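Local structure of SLT domain-containing protein (Bdellovibrio bacteriovorus HD100, 6TAB) at residues V76-W80 / A133-S138; W90-V94 / P193-S198; P110-F116 / G212-G216; L170-S176 / R227-V231; N178-C182 / R202-W207. The protein probably cleaves peptidoglycan as a lysozyme-like hydrolase of altered substrate specificity, easing the predator's exit from its prey cell. All coordinates share one frame; numbering follows the deposited sequence.

How the contacts relate
Contacts 1 and 3 are the buried ones, contacts 2 and 4 are partly buried, and contact 5 lies at the surface. Helix 125-144 supplies one side of contact 1. Helix 193-211 is used by both contacts 2 and 5, and the second segment of contact 3 follows directly on its end. Contacts 1 and 2 touch through W80 and S91; contacts 4 and 5 meet where Y228 and W229 pack on I203. The chemistry follows the place: rings and aliphatic groups round single polar bonds in contacts 1 and 2, a buried carboxylate on backbone N-H groups in contact 3, aromatic O-H and N-H bonds in contact 4, and one arginine stacked on a tyrosine and another bridged by water in contact 5.

Contact 1 (V76-W80 / A133-S138); sequences VIPLW and AFVLSS
The indole of W80 lies against helix 125-144 with S137 CB over one face, 3.8 Å from the centroid of its six-membered ring and 26° off the ring normal, a CH-pi contact. P78 CB covers the rim of that same face, so proline and serine share it. The phenyl ring of F134 is met differently: I77 O stands at its edge, in the ring plane, 3.6 Å from CD2, while V76 CG1 approaches F134 CB to 3.7 Å and the L79 branch point CG comes within 3.8 Å of F134 CE2.

The polar centre is S137 OG. It accepts the backbone N-H of L79 (N to OG 2.9 Å, 162° at the hydrogen) and donates to F134 O one turn back, at 2.8 Å. Its chi1 of 77° sets OG between the backbone N and the carbonyl carbon, from where it can reach both partners. The hydroxyl is therefore satisfied in both roles although buried, and F134 O takes a second donor, S138 N. P78 CG rests on A133 CB at 3.9 Å, adding an apolar contact. The polar end of W80 turns elsewhere, its NE1 bonding to S91 OG, and its ring meets W90 edge-to-face.

W246 of helix 238-248 also packs on L79 and F134. The contact thus joins an irregular segment near the start of the modelled chain to helix 125-144, in the helical core of a lysozyme-clan SLT domain.

Contact 2 (W90-V94 / P193-S198); sequences WSTHV and PLQNLS
Helices 90-94 and 193-198 run in broadly the same direction, their N-to-C vectors 40° apart and their axes 10.2 Å apart at closest approach, with W90 nearest L194 and V94 nearest L197 by CA position. H93 has the most surface buried. Its imidazole presents one face to L194, whose CB sits 3.9 Å from the ring centroid and only 7° off the normal, a CH-pi contact over the centre. With CG anti to the backbone N (chi1 173°), the ring extends across the interface and brings NE2 to S198 OG at 2.8 Å. S198 OG lies at the edge of the imidazole, near its plane, and either atom could be the donor of this bond.

This is helix-helix packing between helix 87-101 and the first turns of helix 193-211 in the lysozyme-like fold, and away from H93 it becomes apolar. W90 receives P193 CB near the rim of one face, 3.8 Å from CZ2, and the proline and the indole cross at about a right angle. Leucine methyls fill the rest: L194 CD2 reaches W90 CD1 at 3.9 Å, and L197 CD1 lies 4.0 Å from V94 CG2. V94 also packs on A133 and L197 on V140, both of helix 125-144. N196 ties helix 193-211 to the neighbouring loops, OD1 accepting L170 N and ND2 donating to L190 O and R167 O.

Contact 3 (P110-F116 / G212-G216); sequences PADRSLF and GRIAG
Residues P110 to R113 form a type I beta turn leading into helix 113-116, and its flank meets the chain just after helix 193-211, where G212 departs from helical geometry with positive phi. The two backbones join through A111 N, which donates to G212 O at 2.8 Å.

D112 then ties the turn to the outgoing loop. Its OD1 accepts I214 N at 2.9 Å, nearly straight at 175°, and its OD2 accepts A215 N, also at 2.9 Å; each oxygen uses its syn lone pair, so the carboxylate spans two successive backbone N-H groups. With chi1 53° placing CG between the backbone N and the carbonyl carbon, the carboxylate faces these two groups.

I214 plugs the apolar side: CG2 sits 3.9 Å from the F116 ring centroid, over the face, and CD1 touches F116 CB at 3.8 Å. From helix 125-144, Y131 packs on both F116 and I214, and W132 on I214. R213 makes no direct salt bridge with D112; its NE donates in its own guanidinium plane to A215 O at 2.8 Å, while a water donates to D112 OD2 and accepts from R213 NH2.

Contact 4 (L170-S176 / R227-V231); sequences LQISIES and RYWSV
Y228 OH is gripped from the 170-176 side by S176 OG, 2.8 Å away with either hydroxyl a possible donor, and by S173 N, a weak bond whose N-H points at the oxygen at 164°. Both partners belong to the start of helix 174-178. S173 holds the N-cap position, but its side chain makes no capping bond; its OG bonds instead to S176 OG at 2.8 Å, the donor again undecided, extending the tyrosine bond into a chain of three hydroxyls. Just upstream, Q171 and I172 form a G1 beta bulge opposite R167, so this contact joins the bulged loop after strand 163-167 and the start of helix 174-178 to the loop after strand 221-222.

Y228 reaches them with CG anti to its backbone N (chi1 -163°), and the I172 and Y228 side chains cross at about a right angle, I172 CG1 lying 4.2 Å from Y228 CE1. I203 of helix 193-211 packs on both Y228 and W229, while M139 and E143 of helix 125-144 touch W229.

Over one face of the W229 indole stands Y228 CD1. At the edge of that indole, NE1 donates to L170 O at 2.9 Å, the oxygen only 2° out of the ring plane and the hydrogen bond falling on a carbonyl lone pair.

Contact 5 (N178-C182 / R202-W207); sequences NAYGC and RILDRW
Y180, with far more surface buried here than any other residue, is held on both faces and at its phenol end by one side of helix 193-211. I203 CG1 stands over one face, 3.6 Å from the ring centroid and 5° off the normal, a CH-pi contact aimed at the centre. On the opposite face the guanidinium of R206 lies flat, centres 4.0 Å apart and planes 24° apart, a cation-pi stack; a bend at chi3 (-74°) folds the arginine back over the ring. At the ring's edge, W207 NE1 donates to Y180 OH at 2.8 Å, and OH lies near the plane of the indole at its edge. Together the stack and this bond would restrict the rotation of the phenol.

R202 works by its face and not by its N-H groups toward G181. Its chain is extended from CG to NE, and CZ comes within 3.3 Å of G181 O, which sits above the guanidinium centre, where no N-H points. A water lying in the guanidinium plane does the bridging instead, accepting from R202 NH1 at 2.9 Å and donating to Y180 O at 3.1 Å. The R202 chain also runs past C182, CD being 3.8 Å from SG.

G181, with positive phi, closes helix 174-178 in a Schellman motif. The disulfide from C182 to C199 is a second, covalent link to helix 193-211. The short helix 174-178 is thereby fastened to the middle of helix 193-211, with Y228, from the loop after strand 221-222, packing against Y180.

Contact 1 (V76-W80 / A133-S138)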
# COMPACT_ATOMS: atom_id res chain seq x y z
N VAL A 76 13.24 -6.44 9.18
CA VAL A 76 12.48 -5.17 9.03
C VAL A 76 11.11 -5.33 9.70
O VAL A 76 10.41 -6.32 9.45
CB VAL A 76 12.35 -4.80 7.53
CG1 VAL A 76 11.40 -3.61 7.34
CG2 VAL A 76 13.73 -4.52 6.92
N ILE A 77 10.75 -4.35 10.57
CA ILE A 77 9.49 -4.33 11.35
C ILE A 77 8.61 -3.17 10.91
O ILE A 77 9.08 -2.01 10.83
CB ILE A 77 9.80 -4.11 12.85
CG1 ILE A 77 10.92 -5.00 13.34
CG2 ILE A 77 8.52 -4.22 13.67
CD1 ILE A 77 10.60 -6.42 13.26
N PRO A 78 7.31 -3.39 10.61
CA PRO A 78 6.46 -2.30 10.13
C PRO A 78 6.21 -1.22 11.19
O PRO A 78 6.18 -1.49 12.43
CB PRO A 78 5.13 -3.00 9.76
CG PRO A 78 5.50 -4.46 9.55
CD PRO A 78 6.60 -4.69 10.58
N LEU A 79 5.95 0.01 10.71
CA LEU A 79 5.79 1.20 11.58
C LEU A 79 4.55 1.13 12.48
O LEU A 79 4.53 1.84 13.52
CB LEU A 79 5.75 2.45 10.69
CG LEU A 79 7.02 2.75 9.88
CD1 LEU A 79 6.77 3.85 8.86
CD2 LEU A 79 8.16 3.15 10.79
N TRP A 80 3.50 0.38 12.11
CA TRP A 80 2.30 0.28 12.96
C TRP A 80 2.57 -0.46 14.29
O TRP A 80 1.78 -0.28 15.25
CB TRP A 80 1.10 -0.29 12.19
CG TRP A 80 1.32 -1.58 11.45
CD1 TRP A 80 1.77 -2.77 11.97
CD2 TRP A 80 1.06 -1.85 10.06
NE1 TRP A 80 1.83 -3.73 11.00
CE2 TRP A 80 1.43 -3.18 9.80
CE3 TRP A 80 0.62 -1.05 9.00
CZ2 TRP A 80 1.33 -3.75 8.52
CZ3 TRP A 80 0.48 -1.61 7.75
CH2 TRP A 80 0.86 -2.93 7.50
N ALA A 133 5.29 -5.30 3.73
CA ALA A 133 4.58 -4.88 4.99
C ALA A 133 5.09 -3.50 5.49
O ALA A 133 4.28 -2.65 5.89
CB ALA A 133 4.68 -5.94 6.03
N PHE A 134 6.40 -3.26 5.41
CA PHE A 134 6.96 -1.97 5.80
C PHE A 134 6.42 -0.85 4.89
O PHE A 134 5.97 0.24 5.34
CB PHE A 134 8.49 -1.98 5.81
CG PHE A 134 9.08 -0.67 6.29
CD1 PHE A 134 9.27 0.39 5.42
CD2 PHE A 134 9.34 -0.45 7.64
CE1 PHE A 134 9.73 1.63 5.86
CE2 PHE A 134 9.80 0.79 8.09
CZ PHE A 134 9.99 1.83 7.21
N VAL A 135 6.49 -1.04 3.55
CA VAL A 135 6.02 0.01 2.62
C VAL A 135 4.52 0.32 2.86
O VAL A 135 4.11 1.49 2.93
CB VAL A 135 6.32 -0.33 1.16
CG1 VAL A 135 5.63 0.64 0.20
CG2 VAL A 135 7.83 -0.35 0.91
N LEU A 136 3.70 -0.74 3.01
CA LEU A 136 2.28 -0.50 3.34
C LEU A 136 2.15 0.34 4.62
O LEU A 136 1.28 1.27 4.67
CB LEU A 136 1.54 -1.85 3.50
CG LEU A 136 1.11 -2.55 2.23
CD1 LEU A 136 0.73 -4.00 2.54
CD2 LEU A 136 -0.07 -1.83 1.57
N SER A 137 2.97 0.08 5.66
CA SER A 137 2.88 0.84 6.93
C SER A 137 3.25 2.31 6.70
O SER A 137 2.70 3.20 7.39
CB SER A 137 3.68 0.18 8.05
OG SER A 137 5.10 0.39 7.95
N SER A 138 4.20 2.59 5.78
CA SER A 138 4.58 3.96 5.45
C SER A 138 3.44 4.69 4.72
O SER A 138 3.23 5.91 4.91
CB SER A 138 5.92 4.06 4.74
OG SER A 138 5.88 3.61 3.40

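Contact 2 (W90-V94 / P193-S198)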
# COMPACT_ATOMS: atom_id res chain seq x y z
N TRP A 90 -1.80 -6.94 13.06
CA TRP A 90 -1.88 -6.41 11.68
C TRP A 90 -0.76 -7.02 10.82
O TRP A 90 -0.99 -7.43 9.67
CB TRP A 90 -1.83 -4.87 11.66
CG TRP A 90 -2.99 -4.14 12.29
CD1 TRP A 90 -4.06 -4.68 12.96
CD2 TRP A 90 -3.18 -2.72 12.32
NE1 TRP A 90 -4.90 -3.68 13.39
CE2 TRP A 90 -4.37 -2.47 13.02
CE3 TRP A 90 -2.44 -1.63 11.82
CZ2 TRP A 90 -4.84 -1.17 13.23
CZ3 TRP A 90 -2.91 -0.35 12.04
CH2 TRP A 90 -4.09 -0.12 12.75
N SER A 91 0.48 -7.04 11.36
CA SER A 91 1.64 -7.64 10.64
C SER A 91 1.36 -9.11 10.28
O SER A 91 1.56 -9.55 9.14
CB SER A 91 2.92 -7.50 11.43
OG SER A 91 3.26 -6.12 11.58
N THR A 92 0.94 -9.90 11.27
CA THR A 92 0.65 -11.34 11.08
C THR A 92 -0.38 -11.53 9.95
O THR A 92 -0.21 -12.40 9.05
CB THR A 92 0.22 -11.98 12.40
OG1 THR A 92 1.29 -11.82 13.35
CG2 THR A 92 -0.11 -13.45 12.26
N HIS A 93 -1.44 -10.72 9.97
CA HIS A 93 -2.47 -10.76 8.90
C HIS A 93 -1.87 -10.46 7.53
O HIS A 93 -2.15 -11.16 6.54
CB HIS A 93 -3.63 -9.79 9.25
CG HIS A 93 -4.62 -9.67 8.14
ND1 HIS A 93 -5.54 -10.65 7.89
CD2 HIS A 93 -4.80 -8.72 7.19
CE1 HIS A 93 -6.24 -10.31 6.78
NE2 HIS A 93 -5.77 -9.14 6.32
N VAL A 94 -1.07 -9.39 7.44
CA VAL A 94 -0.48 -8.98 6.17
C VAL A 94 0.44 -10.10 5.64
O VAL A 94 0.42 -10.41 4.42
CB VAL A 94 0.23 -7.61 6.27
CG1 VAL A 94 1.18 -7.37 5.10
CG2 VAL A 94 -0.79 -6.49 6.42
N PRO A 193 -9.58 -2.78 9.98
CA PRO A 193 -8.22 -2.61 9.48
C PRO A 193 -7.72 -3.82 8.66
O PRO A 193 -6.93 -3.64 7.71
CB PRO A 193 -7.40 -2.36 10.76
CG PRO A 193 -8.20 -3.00 11.85
CD PRO A 193 -9.64 -2.78 11.45
N LEU A 194 -8.15 -5.04 9.03
CA LEU A 194 -7.66 -6.23 8.31
C LEU A 194 -8.24 -6.28 6.89
O LEU A 194 -7.50 -6.57 5.91
CB LEU A 194 -8.02 -7.48 9.12
CG LEU A 194 -7.54 -7.53 10.58
CD1 LEU A 194 -7.81 -8.92 11.11
CD2 LEU A 194 -6.05 -7.18 10.72
N GLN A 195 -9.53 -5.95 6.72
CA GLN A 195 -10.13 -5.91 5.36
C GLN A 195 -9.52 -4.78 4.52
O GLN A 195 -9.28 -4.95 3.31
CB GLN A 195 -11.66 -5.74 5.43
CG GLN A 195 -12.40 -6.93 6.04
CD GLN A 195 -13.90 -6.77 5.93
OE1 GLN A 195 -14.47 -6.72 4.83
NE2 GLN A 195 -14.58 -6.66 7.07
N ASN A 196 -9.25 -3.64 5.15
CA ASN A 196 -8.64 -2.49 4.47
C ASN A 196 -7.24 -2.87 3.94
O ASN A 196 -6.91 -2.58 2.75
CB ASN A 196 -8.67 -1.27 5.39
CG ASN A 196 -8.42 0.05 4.71
OD1 ASN A 196 -7.26 0.39 4.43
ND2 ASN A 196 -9.49 0.82 4.47
N LEU A 197 -6.41 -3.47 4.80
CA LEU A 197 -5.04 -3.85 4.40
C LEU A 197 -5.08 -4.92 3.29
O LEU A 197 -4.26 -4.87 2.33
CB LEU A 197 -4.22 -4.30 5.61
CG LEU A 197 -3.88 -3.20 6.61
CD1 LEU A 197 -3.34 -3.80 7.90
CD2 LEU A 197 -2.89 -2.18 6.03
N SER A 198 -5.99 -5.90 3.38
CA SER A 198 -6.12 -6.93 2.32
C SER A 198 -6.49 -6.28 0.97
O SER A 198 -5.95 -6.69 -0.10
CB SER A 198 -7.11 -8.01 2.67
OG SER A 198 -6.57 -8.90 3.65

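Contact 3 (P110-F116 / G212-G216)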
# COMPACT_ATOMS: atom_id res chain seq x y z
N PRO A 110 10.98 -4.96 -9.94
CA PRO A 110 10.48 -3.67 -10.41
C PRO A 110 11.52 -2.81 -11.16
O PRO A 110 12.71 -2.77 -10.75
CB PRO A 110 9.99 -2.92 -9.17
CG PRO A 110 10.32 -3.75 -8.04
CD PRO A 110 10.96 -5.02 -8.46
N ALA A 111 11.08 -2.09 -12.22
CA ALA A 111 11.98 -1.26 -13.04
C ALA A 111 12.56 -0.07 -12.26
O ALA A 111 13.62 0.44 -12.69
CB ALA A 111 11.31 -0.77 -14.28
N ASP A 112 11.89 0.37 -11.20
CA ASP A 112 12.35 1.49 -10.34
C ASP A 112 12.99 0.98 -9.03
O ASP A 112 13.07 1.75 -8.05
CB ASP A 112 11.21 2.48 -10.13
CG ASP A 112 9.91 1.87 -9.61
OD1 ASP A 112 9.81 0.59 -9.49
OD2 ASP A 112 8.96 2.68 -9.35
N ARG A 113 13.50 -0.26 -8.98
CA ARG A 113 14.26 -0.74 -7.82
C ARG A 113 15.49 0.15 -7.53
O ARG A 113 15.83 0.34 -6.34
CB ARG A 113 14.63 -2.21 -7.99
CG ARG A 113 15.52 -2.53 -9.18
CD ARG A 113 15.51 -4.03 -9.51
NE ARG A 113 16.36 -4.44 -10.63
CZ ARG A 113 16.03 -4.42 -11.94
NH1 ARG A 113 14.82 -4.07 -12.36
NH2 ARG A 113 16.97 -4.82 -12.80
N SER A 114 16.12 0.77 -8.54
CA SER A 114 17.31 1.60 -8.25
C SER A 114 16.95 2.79 -7.33
O SER A 114 17.83 3.30 -6.63
CB SER A 114 18.01 2.06 -9.52
OG SER A 114 17.18 2.86 -10.37
N LEU A 115 15.70 3.26 -7.41
CA LEU A 115 15.17 4.33 -6.55
C LEU A 115 14.69 3.80 -5.20
O LEU A 115 15.12 4.29 -4.14
CB LEU A 115 14.03 5.07 -7.27
CG LEU A 115 13.29 6.14 -6.47
CD1 LEU A 115 14.20 7.25 -6.03
CD2 LEU A 115 12.09 6.70 -7.22
N PHE A 116 13.77 2.83 -5.20
CA PHE A 116 13.11 2.38 -3.97
C PHE A 116 13.93 1.39 -3.14
O PHE A 116 13.86 1.42 -1.89
CB PHE A 116 11.75 1.77 -4.30
CG PHE A 116 10.67 2.78 -4.55
CD1 PHE A 116 9.96 3.30 -3.48
CD2 PHE A 116 10.35 3.22 -5.83
CE1 PHE A 116 8.95 4.23 -3.68
CE2 PHE A 116 9.33 4.14 -6.04
CZ PHE A 116 8.65 4.67 -4.95
N GLY A 212 5.01 -3.40 -14.03
CA GLY A 212 6.41 -3.79 -13.81
C GLY A 212 7.23 -2.80 -13.00
O GLY A 212 8.48 -2.79 -13.13
N ARG A 213 6.58 -1.98 -12.15
CA ARG A 213 7.27 -0.94 -11.36
C ARG A 213 6.38 -0.54 -10.19
O ARG A 213 5.14 -0.76 -10.21
CB ARG A 213 7.67 0.24 -12.25
CG ARG A 213 6.53 0.93 -12.94
CD ARG A 213 6.96 1.96 -14.01
NE ARG A 213 7.67 3.06 -13.39
CZ ARG A 213 8.87 3.54 -13.71
NH1 ARG A 213 9.49 3.14 -14.80
NH2 ARG A 213 9.42 4.45 -12.92
N ILE A 214 7.03 0.02 -9.16
CA ILE A 214 6.35 0.42 -7.91
C ILE A 214 5.53 1.70 -8.06
O ILE A 214 4.39 1.78 -7.54
CB ILE A 214 7.37 0.53 -6.76
CG1 ILE A 214 7.99 -0.84 -6.46
CG2 ILE A 214 6.76 1.17 -5.51
CD1 ILE A 214 9.22 -0.83 -5.55
N ALA A 215 6.09 2.69 -8.76
CA ALA A 215 5.44 4.01 -8.90
C ALA A 215 5.98 4.70 -10.17
O ALA A 215 6.44 4.02 -11.10
CB ALA A 215 5.62 4.80 -7.61
N GLY A 216 5.92 6.03 -10.21
CA GLY A 216 6.46 6.87 -11.30
C GLY A 216 5.44 7.17 -12.40
O GLY A 216 4.36 6.59 -12.48
O HOH W 1 9.40 5.41 -9.86

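Contact 4 (L170-S176 / R227-V231)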
# COMPACT_ATOMS: atom_id res chain seq x y z
N LEU A 170 -5.85 2.95 4.59
CA LEU A 170 -5.26 3.31 3.27
C LEU A 170 -6.18 4.25 2.45
O LEU A 170 -5.92 4.51 1.28
CB LEU A 170 -4.94 2.02 2.50
CG LEU A 170 -3.76 1.20 3.05
CD1 LEU A 170 -3.74 -0.19 2.43
CD2 LEU A 170 -2.44 1.92 2.84
N GLN A 171 -7.26 4.76 3.07
CA GLN A 171 -8.13 5.76 2.42
C GLN A 171 -8.64 5.20 1.06
O GLN A 171 -8.52 5.82 -0.00
CB GLN A 171 -7.45 7.13 2.35
CG GLN A 171 -7.33 7.77 3.75
CD GLN A 171 -8.67 8.21 4.30
OE1 GLN A 171 -9.20 9.25 3.91
NE2 GLN A 171 -9.25 7.41 5.20
N ILE A 172 -9.27 4.02 1.15
CA ILE A 172 -9.91 3.32 0.03
C ILE A 172 -11.40 3.67 0.05
O ILE A 172 -11.97 3.94 1.11
CB ILE A 172 -9.66 1.80 0.13
CG1 ILE A 172 -8.14 1.52 -0.00
CG2 ILE A 172 -10.49 0.99 -0.89
CD1 ILE A 172 -7.71 0.11 0.39
N SER A 173 -12.04 3.67 -1.12
CA SER A 173 -13.48 3.92 -1.24
C SER A 173 -14.22 2.67 -1.74
O SER A 173 -13.62 1.78 -2.36
CB SER A 173 -13.76 5.15 -2.12
OG SER A 173 -12.99 5.16 -3.30
N ILE A 174 -15.52 2.59 -1.43
CA ILE A 174 -16.22 1.32 -1.60
C ILE A 174 -16.40 0.96 -3.10
O ILE A 174 -16.21 -0.22 -3.45
CB ILE A 174 -17.53 1.26 -0.81
CG1 ILE A 174 -18.10 -0.15 -0.77
CG2 ILE A 174 -18.57 2.27 -1.31
CD1 ILE A 174 -19.14 -0.36 0.32
N GLU A 175 -16.76 1.91 -3.98
CA GLU A 175 -16.99 1.57 -5.40
C GLU A 175 -15.65 1.18 -6.04
O GLU A 175 -15.51 0.12 -6.70
CB GLU A 175 -17.73 2.72 -6.11
CG GLU A 175 -18.08 2.43 -7.56
CD GLU A 175 -19.00 3.45 -8.21
OE1 GLU A 175 -18.62 4.61 -8.33
OE2 GLU A 175 -20.08 3.05 -8.63
N SER A 176 -14.65 2.06 -5.93
CA SER A 176 -13.35 1.78 -6.57
C SER A 176 -12.72 0.51 -5.99
O SER A 176 -12.19 -0.34 -6.74
CB SER A 176 -12.41 2.97 -6.50
OG SER A 176 -12.05 3.25 -5.16
N ARG A 227 -0.97 4.61 -9.48
CA ARG A 227 -2.31 4.63 -10.16
C ARG A 227 -3.43 4.97 -9.15
O ARG A 227 -4.41 5.65 -9.51
CB ARG A 227 -2.61 3.26 -10.80
CG ARG A 227 -1.72 2.87 -11.99
CD ARG A 227 -2.51 2.37 -13.14
NE ARG A 227 -1.68 1.88 -14.22
CZ ARG A 227 -2.18 1.69 -15.44
NH1 ARG A 227 -3.37 2.20 -15.78
NH2 ARG A 227 -1.45 1.02 -16.33
N TYR A 228 -3.31 4.51 -7.89
CA TYR A 228 -4.40 4.64 -6.88
C TYR A 228 -4.09 5.72 -5.83
O TYR A 228 -5.00 6.46 -5.44
CB TYR A 228 -4.67 3.29 -6.18
CG TYR A 228 -6.01 3.25 -5.47
CD1 TYR A 228 -6.14 3.66 -4.14
CD2 TYR A 228 -7.17 2.83 -6.13
CE1 TYR A 228 -7.38 3.70 -3.51
CE2 TYR A 228 -8.40 2.85 -5.51
CZ TYR A 228 -8.52 3.31 -4.20
OH TYR A 228 -9.75 3.36 -3.58
N TRP A 229 -2.84 5.78 -5.33
CA TRP A 229 -2.50 6.60 -4.11
C TRP A 229 -1.65 7.83 -4.46
O TRP A 229 -0.53 7.72 -4.98
CB TRP A 229 -1.79 5.74 -3.05
CG TRP A 229 -2.64 4.73 -2.35
CD1 TRP A 229 -3.52 4.97 -1.34
CD2 TRP A 229 -2.67 3.30 -2.58
NE1 TRP A 229 -4.12 3.81 -0.93
CE2 TRP A 229 -3.60 2.76 -1.65
CE3 TRP A 229 -2.01 2.42 -3.47
CZ2 TRP A 229 -3.82 1.38 -1.56
CZ3 TRP A 229 -2.23 1.07 -3.37
CH2 TRP A 229 -3.14 0.56 -2.44
N SER A 230 -2.14 9.00 -4.04
CA SER A 230 -1.42 10.27 -4.23
C SER A 230 -0.07 10.31 -3.49
O SER A 230 0.88 10.93 -3.97
CB SER A 230 -2.32 11.42 -3.81
OG SER A 230 -2.52 11.42 -2.39
N VAL A 231 0.03 9.61 -2.34
CA VAL A 231 1.27 9.63 -1.51
C VAL A 231 2.43 8.93 -2.24
O VAL A 231 3.59 9.17 -1.89
CB VAL A 231 1.08 9.05 -0.09
CG1 VAL A 231 0.08 9.90 0.70
CG2 VAL A 231 0.75 7.55 -0.07

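Contact 5 (N178-C182 / R202-W207)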
# COMPACT_ATOMS: atom_id res chain seq x y z
N ASN A 178 -14.21 -2.18 -4.54
CA ASN A 178 -14.93 -3.41 -4.86
C ASN A 178 -14.68 -3.85 -6.33
O ASN A 178 -14.74 -5.05 -6.61
CB ASN A 178 -16.42 -3.30 -4.51
CG ASN A 178 -16.74 -3.62 -3.06
OD1 ASN A 178 -15.87 -4.13 -2.32
ND2 ASN A 178 -17.98 -3.35 -2.65
N ALA A 179 -14.25 -2.94 -7.21
CA ALA A 179 -13.82 -3.30 -8.59
C ALA A 179 -12.54 -4.17 -8.61
O ALA A 179 -12.18 -4.75 -9.64
CB ALA A 179 -13.63 -2.05 -9.41
N TYR A 180 -11.80 -4.22 -7.49
CA TYR A 180 -10.60 -5.10 -7.34
C TYR A 180 -10.94 -6.45 -6.68
O TYR A 180 -10.05 -7.27 -6.42
CB TYR A 180 -9.51 -4.42 -6.51
CG TYR A 180 -8.88 -3.20 -7.15
CD1 TYR A 180 -9.46 -1.96 -7.01
CD2 TYR A 180 -7.71 -3.29 -7.89
CE1 TYR A 180 -8.91 -0.83 -7.60
CE2 TYR A 180 -7.16 -2.16 -8.50
CZ TYR A 180 -7.76 -0.92 -8.35
OH TYR A 180 -7.27 0.23 -8.92
N GLY A 181 -12.21 -6.68 -6.31
CA GLY A 181 -12.63 -7.94 -5.70
C GLY A 181 -12.52 -7.95 -4.18
O GLY A 181 -12.50 -9.01 -3.58
N CYS A 182 -12.47 -6.77 -3.57
CA CYS A 182 -12.27 -6.59 -2.13
C CYS A 182 -13.48 -7.12 -1.33
O CYS A 182 -13.29 -7.49 -0.15
CB CYS A 182 -11.89 -5.14 -1.80
SG CYS A 182 -10.27 -4.69 -2.52
N ARG A 202 -4.53 -6.29 -2.80
CA ARG A 202 -5.15 -6.56 -4.11
C ARG A 202 -4.83 -5.44 -5.12
O ARG A 202 -4.61 -5.74 -6.32
CB ARG A 202 -6.68 -6.74 -4.00
CG ARG A 202 -7.14 -7.99 -3.25
CD ARG A 202 -8.67 -8.06 -3.19
NE ARG A 202 -9.19 -9.26 -2.56
CZ ARG A 202 -9.53 -10.40 -3.17
NH1 ARG A 202 -9.27 -10.58 -4.46
NH2 ARG A 202 -10.12 -11.36 -2.47
N ILE A 203 -4.87 -4.17 -4.72
CA ILE A 203 -4.64 -3.04 -5.62
C ILE A 203 -3.19 -3.04 -6.12
O ILE A 203 -2.92 -2.95 -7.35
CB ILE A 203 -5.03 -1.70 -4.94
CG1 ILE A 203 -6.53 -1.65 -4.61
CG2 ILE A 203 -4.59 -0.51 -5.78
CD1 ILE A 203 -6.92 -0.50 -3.67
N LEU A 204 -2.22 -3.25 -5.20
CA LEU A 204 -0.80 -3.37 -5.57
C LEU A 204 -0.57 -4.61 -6.48
O LEU A 204 0.22 -4.55 -7.45
CB LEU A 204 0.09 -3.43 -4.33
CG LEU A 204 0.16 -2.15 -3.49
CD1 LEU A 204 0.82 -2.41 -2.14
CD2 LEU A 204 0.92 -1.03 -4.22
N ASP A 205 -1.20 -5.74 -6.13
CA ASP A 205 -1.02 -6.98 -6.90
C ASP A 205 -1.44 -6.78 -8.38
O ASP A 205 -0.80 -7.35 -9.30
CB ASP A 205 -1.80 -8.16 -6.28
CG ASP A 205 -1.52 -9.51 -6.91
OD1 ASP A 205 -0.44 -10.09 -6.58
OD2 ASP A 205 -2.37 -10.00 -7.69
N ARG A 206 -2.45 -6.00 -8.64
CA ARG A 206 -2.87 -5.73 -9.99
C ARG A 206 -1.88 -4.79 -10.69
O ARG A 206 -1.36 -5.15 -11.73
CB ARG A 206 -4.26 -5.08 -10.05
CG ARG A 206 -4.71 -4.88 -11.51
CD ARG A 206 -5.79 -3.90 -11.78
NE ARG A 206 -7.07 -4.38 -11.39
CZ ARG A 206 -8.23 -3.68 -11.45
NH1 ARG A 206 -8.33 -2.41 -11.89
NH2 ARG A 206 -9.30 -4.27 -11.00
N TRP A 207 -1.62 -3.60 -10.13
CA TRP A 207 -0.88 -2.57 -10.89
C TRP A 207 0.65 -2.77 -10.91
O TRP A 207 1.29 -2.48 -11.94
CB TRP A 207 -1.24 -1.16 -10.46
CG TRP A 207 -2.68 -0.81 -10.65
CD1 TRP A 207 -3.55 -0.40 -9.68
CD2 TRP A 207 -3.41 -0.77 -11.88
NE1 TRP A 207 -4.76 -0.11 -10.22
CE2 TRP A 207 -4.72 -0.36 -11.56
CE3 TRP A 207 -3.09 -1.06 -13.21
CZ2 TRP A 207 -5.71 -0.16 -12.52
CZ3 TRP A 207 -4.08 -0.89 -14.16
CH2 TRP A 207 -5.37 -0.47 -13.82
O HOH W 2 -7.80 -9.33 -6.61